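Local coordinates for protein-glutamine gamma-glutamyltransferase 2 (Pagrus major, PDB 1G0D), which probably catalyses calcium-dependent cross-linking of proteins, joining peptide-bound glutamine to lysine or to other primary amines, and belongs to the transglutaminase family, at residues Leu475-Ala480 with Ile574-Asn579; Leu509-Thr514 with Arg560-Leu565; Phe488-Glu493 with Met542-Asp547. All coordinates share one frame; numbering follows the deposited sequence.

Contact 1. Residues Leu475-Ala480 with Ile574-Asn579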
# COMPACT_ATOMS: atom_id res chain seq x y z
N LEU A 475 34.25 -9.12 5.16
CA LEU A 475 33.30 -10.15 5.58
C LEU A 475 32.06 -10.12 4.69
O LEU A 475 31.60 -9.06 4.32
CB LEU A 475 32.91 -9.90 7.05
CG LEU A 475 32.48 -11.02 8.00
CD1 LEU A 475 33.30 -12.28 7.83
CD2 LEU A 475 32.60 -10.51 9.42
N SER A 476 31.52 -11.29 4.37
CA SER A 476 30.33 -11.38 3.53
C SER A 476 29.63 -12.71 3.74
O SER A 476 30.29 -13.69 4.01
CB SER A 476 30.73 -11.23 2.06
OG SER A 476 31.33 -12.42 1.55
N ILE A 477 28.30 -12.73 3.65
CA ILE A 477 27.49 -13.95 3.82
C ILE A 477 26.85 -14.27 2.50
O ILE A 477 26.42 -13.37 1.80
CB ILE A 477 26.38 -13.75 4.89
CG1 ILE A 477 27.03 -13.46 6.24
CG2 ILE A 477 25.53 -14.98 5.03
CD1 ILE A 477 26.17 -12.65 7.14
N LYS A 478 26.77 -15.56 2.16
CA LYS A 478 26.18 -15.93 0.87
C LYS A 478 25.33 -17.16 0.93
O LYS A 478 25.57 -18.04 1.73
CB LYS A 478 27.29 -16.16 -0.16
CG LYS A 478 28.70 -16.11 0.40
CD LYS A 478 29.70 -15.63 -0.65
CE LYS A 478 31.12 -16.07 -0.29
NZ LYS A 478 32.12 -15.64 -1.33
N HIS A 479 24.32 -17.23 0.09
CA HIS A 479 23.45 -18.39 0.10
C HIS A 479 22.83 -18.67 -1.26
O HIS A 479 22.70 -17.76 -2.08
CB HIS A 479 22.36 -18.21 1.16
CG HIS A 479 21.32 -17.18 0.81
ND1 HIS A 479 21.02 -16.12 1.64
CD2 HIS A 479 20.46 -17.09 -0.23
CE1 HIS A 479 20.03 -15.42 1.12
NE2 HIS A 479 19.67 -15.99 -0.01
N ALA A 480 22.41 -19.92 -1.47
CA ALA A 480 21.79 -20.36 -2.74
C ALA A 480 20.26 -20.23 -2.79
O ALA A 480 19.62 -21.01 -3.51
CB ALA A 480 22.16 -21.81 -3.04
N ILE A 574 34.45 -6.16 12.75
CA ILE A 574 33.70 -6.04 11.48
C ILE A 574 32.45 -6.89 11.51
O ILE A 574 32.51 -8.07 11.87
CB ILE A 574 34.52 -6.56 10.27
CG1 ILE A 574 35.70 -5.65 9.98
CG2 ILE A 574 33.66 -6.56 9.03
CD1 ILE A 574 36.42 -6.05 8.69
N MET A 575 31.33 -6.32 11.08
CA MET A 575 30.07 -7.06 11.06
C MET A 575 29.40 -7.05 9.69
O MET A 575 29.67 -6.19 8.85
CB MET A 575 29.09 -6.47 12.10
CG MET A 575 28.13 -7.50 12.75
SD MET A 575 26.58 -6.75 13.36
CE MET A 575 26.91 -4.97 13.01
N THR A 576 28.52 -8.02 9.47
CA THR A 576 27.78 -8.13 8.23
C THR A 576 26.56 -8.97 8.52
O THR A 576 26.66 -10.05 9.09
CB THR A 576 28.58 -8.81 7.13
OG1 THR A 576 29.65 -7.95 6.73
CG2 THR A 576 27.71 -9.04 5.94
N VAL A 577 25.39 -8.48 8.16
CA VAL A 577 24.20 -9.26 8.42
C VAL A 577 23.51 -9.63 7.12
O VAL A 577 23.65 -8.94 6.14
CB VAL A 577 23.25 -8.47 9.31
CG1 VAL A 577 21.96 -9.26 9.53
CG2 VAL A 577 23.93 -8.22 10.62
N ALA A 578 22.81 -10.75 7.12
CA ALA A 578 22.10 -11.20 5.95
C ALA A 578 20.78 -11.79 6.40
O ALA A 578 20.73 -12.47 7.42
CB ALA A 578 22.90 -12.26 5.23
N ASN A 579 19.71 -11.50 5.68
CA ASN A 579 18.42 -12.06 6.03
C ASN A 579 18.07 -13.01 4.94
O ASN A 579 18.01 -12.62 3.78
CB ASN A 579 17.35 -11.00 6.11
CG ASN A 579 17.40 -10.25 7.39
OD1 ASN A 579 16.73 -10.61 8.34
ND2 ASN A 579 18.21 -9.20 7.42
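Leu-475, Ile-477, Ile-574, Thr-576 and Ala-578 point toward one another across two strands that run in nearly the same direction, their axes 17° apart and 6.6 Å distant at closest approach. No hydrogen bond passes between the segments, and apolar contact carries the interface. Ile-477 is its middle piece. With CG1 beside the backbone N (chi1 -63°), both branches touch Ala-578 CB, CG2 at 3.8 Å, and CD1 also reaches the backbone, 3.3 Å from Thr-576 O. Thr-576 CG2 lies alongside the same CD1 at 4.1 Å. The side chains of Leu-475 and Ile-574 pass alongside each other, pointing opposite ways, Leu-475 CB lying 4.0 Å from Ile-574 CG2 and Leu-475 CD2 ending 3.5 Å from Ile-574 O.

The polar element is the hydroxyl of Thr-576, which turns back along its own strand. OG1 lies 2.8 Å from Met-575 O, well above its carbonyl plane, and has Asp-415 O as a second acceptor; its single proton can serve only one of them at a time. Leu-475 O lies near this hydroxyl without being bonded to it. At the other end, His-479 turns an edge of its ring toward Asn-579 O, with CE1 4.4 Å away. The polar end of Asn-579 instead engages Arg-560.

Strand 473-479, outermost in a three-stranded antiparallel sheet, thus packs through side chains on strand 573-581 of the opposing mixed sheet. Such face-to-face layering characterises the first of the two beta-barrel domains of transglutaminases, and residues of both strands belong to the GTP site inferred from related enzymes.

Contact 2. Residues Leu509-Thr514 with Arg560-Leu565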
# COMPACT_ATOMS: atom_id res chain seq x y z
N LEU A 509 26.22 -16.39 13.92
CA LEU A 509 24.97 -16.81 14.55
C LEU A 509 23.89 -16.86 13.50
O LEU A 509 23.93 -16.13 12.53
CB LEU A 509 24.45 -15.84 15.60
CG LEU A 509 25.20 -14.95 16.58
CD1 LEU A 509 26.11 -13.93 15.89
CD2 LEU A 509 24.10 -14.24 17.41
N ALA A 510 22.89 -17.68 13.73
CA ALA A 510 21.80 -17.77 12.81
C ALA A 510 20.57 -17.87 13.71
O ALA A 510 20.43 -18.82 14.48
CB ALA A 510 21.96 -19.00 11.97
N MET A 511 19.70 -16.87 13.63
CA MET A 511 18.49 -16.83 14.46
C MET A 511 17.31 -16.54 13.57
O MET A 511 17.47 -15.84 12.58
CB MET A 511 18.60 -15.70 15.47
CG MET A 511 18.22 -14.37 14.87
SD MET A 511 19.10 -12.98 15.59
CE MET A 511 20.78 -13.67 15.53
N ALA A 512 16.14 -17.05 13.92
CA ALA A 512 14.94 -16.79 13.14
C ALA A 512 14.54 -15.34 13.42
O ALA A 512 14.89 -14.78 14.46
CB ALA A 512 13.83 -17.74 13.53
N VAL A 513 13.80 -14.74 12.48
CA VAL A 513 13.40 -13.33 12.60
C VAL A 513 12.04 -13.06 11.91
O VAL A 513 11.49 -13.94 11.20
CB VAL A 513 14.50 -12.49 11.93
CG1 VAL A 513 13.98 -11.88 10.67
CG2 VAL A 513 15.05 -11.46 12.87
N THR A 514 11.47 -11.88 12.15
CA THR A 514 10.21 -11.49 11.50
C THR A 514 10.58 -10.32 10.60
O THR A 514 11.62 -9.68 10.83
CB THR A 514 9.11 -11.00 12.45
OG1 THR A 514 9.51 -9.77 13.07
CG2 THR A 514 8.81 -12.03 13.50
N ARG A 560 17.90 -14.57 10.02
CA ARG A 560 18.90 -13.52 9.99
C ARG A 560 20.26 -14.10 10.38
O ARG A 560 20.43 -14.56 11.50
CB ARG A 560 18.51 -12.42 10.97
CG ARG A 560 19.29 -11.13 10.82
CD ARG A 560 18.60 -10.06 11.63
NE ARG A 560 17.43 -9.54 10.94
CZ ARG A 560 16.66 -8.55 11.41
NH1 ARG A 560 15.61 -8.13 10.71
NH2 ARG A 560 16.95 -7.99 12.58
N VAL A 561 21.22 -14.10 9.47
CA VAL A 561 22.56 -14.60 9.76
C VAL A 561 23.46 -13.40 10.00
O VAL A 561 23.37 -12.41 9.27
CB VAL A 561 23.12 -15.40 8.59
CG1 VAL A 561 24.53 -15.89 8.89
CG2 VAL A 561 22.19 -16.58 8.30
N LYS A 562 24.30 -13.47 11.03
CA LYS A 562 25.24 -12.38 11.36
C LYS A 562 26.66 -12.90 11.51
O LYS A 562 26.88 -14.03 11.92
CB LYS A 562 24.84 -11.70 12.66
CG LYS A 562 23.41 -11.21 12.66
CD LYS A 562 23.12 -10.46 13.96
CE LYS A 562 21.72 -9.87 13.97
NZ LYS A 562 21.62 -8.87 15.07
N ALA A 563 27.63 -12.10 11.18
CA ALA A 563 28.99 -12.58 11.32
C ALA A 563 29.78 -11.43 11.88
O ALA A 563 29.59 -10.29 11.47
CB ALA A 563 29.55 -13.02 9.97
N LEU A 564 30.63 -11.74 12.85
CA LEU A 564 31.48 -10.72 13.48
C LEU A 564 32.88 -11.19 13.19
O LEU A 564 33.17 -12.38 13.24
CB LEU A 564 31.25 -10.72 14.99
CG LEU A 564 31.28 -9.44 15.81
CD1 LEU A 564 32.56 -9.40 16.58
CD2 LEU A 564 31.11 -8.22 14.93
N LEU A 565 33.77 -10.27 12.88
CA LEU A 565 35.14 -10.66 12.59
C LEU A 565 35.96 -9.74 13.45
O LEU A 565 36.16 -8.61 13.06
CB LEU A 565 35.47 -10.39 11.13
CG LEU A 565 36.39 -11.26 10.28
CD1 LEU A 565 37.66 -10.51 9.98
CD2 LEU A 565 36.67 -12.56 10.97
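Arg-560 packs its side chain against Val-513 at one end of an antiparallel strand pair. Arg-560 CB lies beside Met-511 O and within 4.1 Å of Val-513 CG2. CG stands anti to the backbone N (chi1 -167°), chi2 is extended and leaves CD 4.0 Å from the same methyl, and the bend at chi3 (-78°) turns NE and the guanidinium back over it. NE and CZ each sit 3.6 Å from Val-513 CG2, which lies over the centre of one guanidinium face, while Val-513 CG1 is near NE and NH1. The nitrogens find their partners outside the two segments. NE bonds Asn-579 OD1, NH1 bonds Ser-517 OG and Asn-330 OD1, and NH2 forms a salt bridge with Asp-326, whose OD2 also receives Lys-562 NZ.

Strands 502-513 and 558-566 are neighbours in the part of a mixed sheet that belongs to the first beta-barrel domain. Leu-509 with Lys-562 and Met-511 with Arg-560 are hydrogen-bonded pairs, each joined by two backbone bonds, among them Met-511 N to Arg-560 O at 3.2 Å and nearly straight (175°). Ala-510 and Val-561 form the non-hydrogen-bonded pair between them.

A leucine in place of Arg-560 would probably still touch Val-513, but would leave Asn-579, Ser-517 and Asn-330 without this donor and Asp-326 with Lys-562 but without the guanidinium.

On the same face as Arg-560, the side chain of Leu-509 lies at a slant to that of Lys-562, CD1 touching its CB at 4.1 Å. The bent chain of Met-511 brings CE to 4.2 Å from CE of the extended Lys-562 side chain.

Contact 3. Residues Phe488-Glu493 with Met542-Asp547; sequences FDVIVE and MRLHYD
Phe-488 holds CG between its backbone N and carbonyl carbon (chi1 53°), a torsion that lays the ring across the neighbouring strand, where Leu-544 CB comes over one face. Arg-543, by contrast, runs extended from CG to NE with chi1 at 179°, carrying its guanidinium alongside Asp-489 on the other side of the sheet. The methylene of Leu-544 makes a CH-pi contact, 4.1 Å from the ring centroid and displaced toward the rim; CZ, at 3.8 Å, is the ring atom nearest to it. Val-490 CG2 sits at the edge of the same ring, in its plane, and also meets Leu-544 CD2 at 4.1 Å.

Strand 488-496 is the middle strand of a three-stranded antiparallel sheet in the first beta-barrel domain, with 536-544 at its flank. Phe-488 with Leu-544 and Val-490 with Met-542 are hydrogen-bonded pairs; Phe-488 N reaches Leu-544 O at 2.7 Å. Asp-489 and Arg-543 form the non-hydrogen-bonded pair between them, where Arg-543 CA also approaches Phe-488 O in a CA-H...O contact.

That pair closes a salt bridge, with NH1 of Arg-543 donating to Asp-489 OD2 at 2.7 Å. The bond lies close to the guanidinium plane but reaches the oxygen from above the carboxylate plane, the two planes being 67° apart. The bridge therefore uses one nitrogen and one oxygen and is not a side-by-side pairing. Asp-487 adds a long, weak ion pair at NH2. Further along the sheet, on the face bearing Phe-488, Val-492 CG2 touches Met-542 CE at 4.3 Å.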
# COMPACT_ATOMS: atom_id res chain seq x y z
N PHE A 488 20.29 -26.44 4.60
CA PHE A 488 21.17 -25.85 3.61
C PHE A 488 22.41 -25.25 4.22
O PHE A 488 22.52 -25.13 5.42
CB PHE A 488 20.42 -24.74 2.85
CG PHE A 488 19.79 -23.70 3.77
CD1 PHE A 488 18.49 -23.87 4.25
CD2 PHE A 488 20.52 -22.59 4.19
CE1 PHE A 488 17.92 -22.94 5.15
CE2 PHE A 488 19.96 -21.67 5.08
CZ PHE A 488 18.67 -21.85 5.56
N ASP A 489 23.32 -24.84 3.37
CA ASP A 489 24.53 -24.23 3.86
C ASP A 489 24.51 -22.76 3.50
O ASP A 489 23.91 -22.37 2.49
CB ASP A 489 25.77 -24.85 3.23
CG ASP A 489 25.76 -26.36 3.28
OD1 ASP A 489 26.39 -26.97 2.39
OD2 ASP A 489 25.14 -26.94 4.20
N VAL A 490 25.15 -21.96 4.34
CA VAL A 490 25.31 -20.52 4.14
C VAL A 490 26.80 -20.28 4.31
O VAL A 490 27.35 -20.62 5.35
CB VAL A 490 24.59 -19.69 5.26
CG1 VAL A 490 24.96 -18.24 5.12
CG2 VAL A 490 23.09 -19.86 5.18
N ILE A 491 27.47 -19.71 3.32
CA ILE A 491 28.89 -19.45 3.51
C ILE A 491 29.14 -18.06 4.05
O ILE A 491 28.46 -17.09 3.69
CB ILE A 491 29.67 -19.60 2.22
CG1 ILE A 491 29.48 -20.99 1.69
CG2 ILE A 491 31.13 -19.37 2.46
CD1 ILE A 491 28.42 -21.00 0.69
N VAL A 492 30.12 -17.97 4.95
CA VAL A 492 30.55 -16.72 5.54
C VAL A 492 31.99 -16.64 5.06
O VAL A 492 32.82 -17.42 5.48
CB VAL A 492 30.51 -16.78 7.11
CG1 VAL A 492 31.08 -15.50 7.71
CG2 VAL A 492 29.08 -16.96 7.58
N GLU A 493 32.28 -15.70 4.15
CA GLU A 493 33.62 -15.59 3.63
C GLU A 493 34.33 -14.35 4.08
O GLU A 493 33.81 -13.25 4.00
CB GLU A 493 33.57 -15.65 2.12
CG GLU A 493 34.85 -15.18 1.45
CD GLU A 493 34.81 -15.32 -0.06
OE1 GLU A 493 35.32 -16.34 -0.58
OE2 GLU A 493 34.28 -14.39 -0.73
N MET A 542 27.91 -22.76 7.52
CA MET A 542 27.01 -22.97 8.63
C MET A 542 25.85 -23.71 8.03
O MET A 542 25.20 -23.22 7.13
CB MET A 542 26.55 -21.64 9.19
CG MET A 542 25.49 -21.73 10.29
SD MET A 542 25.26 -20.12 11.10
CE MET A 542 26.46 -19.09 10.17
N ARG A 543 25.59 -24.91 8.52
CA ARG A 543 24.49 -25.67 7.97
C ARG A 543 23.26 -25.57 8.82
O ARG A 543 23.26 -26.03 9.96
CB ARG A 543 24.85 -27.13 7.81
CG ARG A 543 23.72 -27.98 7.26
CD ARG A 543 24.25 -29.18 6.50
NE ARG A 543 23.18 -29.94 5.88
CZ ARG A 543 22.84 -29.84 4.60
NH1 ARG A 543 23.49 -29.01 3.79
NH2 ARG A 543 21.84 -30.58 4.11
N LEU A 544 22.23 -24.94 8.26
CA LEU A 544 20.95 -24.79 8.93
C LEU A 544 20.08 -25.97 8.48
O LEU A 544 20.14 -26.35 7.30
CB LEU A 544 20.34 -23.45 8.52
CG LEU A 544 20.80 -22.18 9.24
CD1 LEU A 544 20.90 -22.39 10.72
CD2 LEU A 544 22.11 -21.77 8.69
N HIS A 545 19.30 -26.55 9.41
CA HIS A 545 18.45 -27.72 9.13
C HIS A 545 16.98 -27.49 9.39
O HIS A 545 16.61 -26.82 10.34
CB HIS A 545 18.86 -28.90 9.99
CG HIS A 545 20.29 -29.30 9.82
ND1 HIS A 545 21.31 -28.71 10.54
CD2 HIS A 545 20.87 -30.23 9.03
CE1 HIS A 545 22.45 -29.26 10.20
NE2 HIS A 545 22.22 -30.19 9.29
N TYR A 546 16.15 -28.11 8.58
CA TYR A 546 14.74 -27.93 8.71
C TYR A 546 14.18 -28.17 10.08
O TYR A 546 13.56 -27.28 10.64
CB TYR A 546 13.99 -28.80 7.72
CG TYR A 546 12.51 -28.64 7.86
CD1 TYR A 546 11.90 -27.40 7.62
CD2 TYR A 546 11.70 -29.71 8.22
CE1 TYR A 546 10.52 -27.24 7.74
CE2 TYR A 546 10.30 -29.56 8.34
CZ TYR A 546 9.73 -28.32 8.10
OH TYR A 546 8.37 -28.15 8.24
N ASP A 547 14.40 -29.35 10.63
CA ASP A 547 13.84 -29.69 11.94
C ASP A 547 14.31 -28.79 13.06
O ASP A 547 13.76 -28.81 14.15
CB ASP A 547 14.13 -31.15 12.29
CG ASP A 547 15.34 -31.68 11.55
OD1 ASP A 547 16.41 -31.84 12.19
OD2 ASP A 547 15.21 -31.93 10.33

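Contact 2 lies within the mixed sheet, contact 3 within the three-stranded one, and contact 1 joins the two across their packed faces. Along the chain, contacts 2 and 3 are both nested inside the loop closed by contact 1, and their segments alternate. The centres of contacts 1 and 2 lie about 9 Å apart, of 1 and 3 about 12 Å, of 2 and 3 about 11 Å. Ala-578 O and Val-561 N (2.7 Å) link contacts 1 and 2, Lys-478 NZ and Glu-493 OE2 (2.6 Å) contacts 1 and 3, and Ala-510 CB and Met-542 SD (3.6 Å) contacts 2 and 3. The Asn-579 side chain lies about 8 Å from that of Tyr-515, important for catalysis.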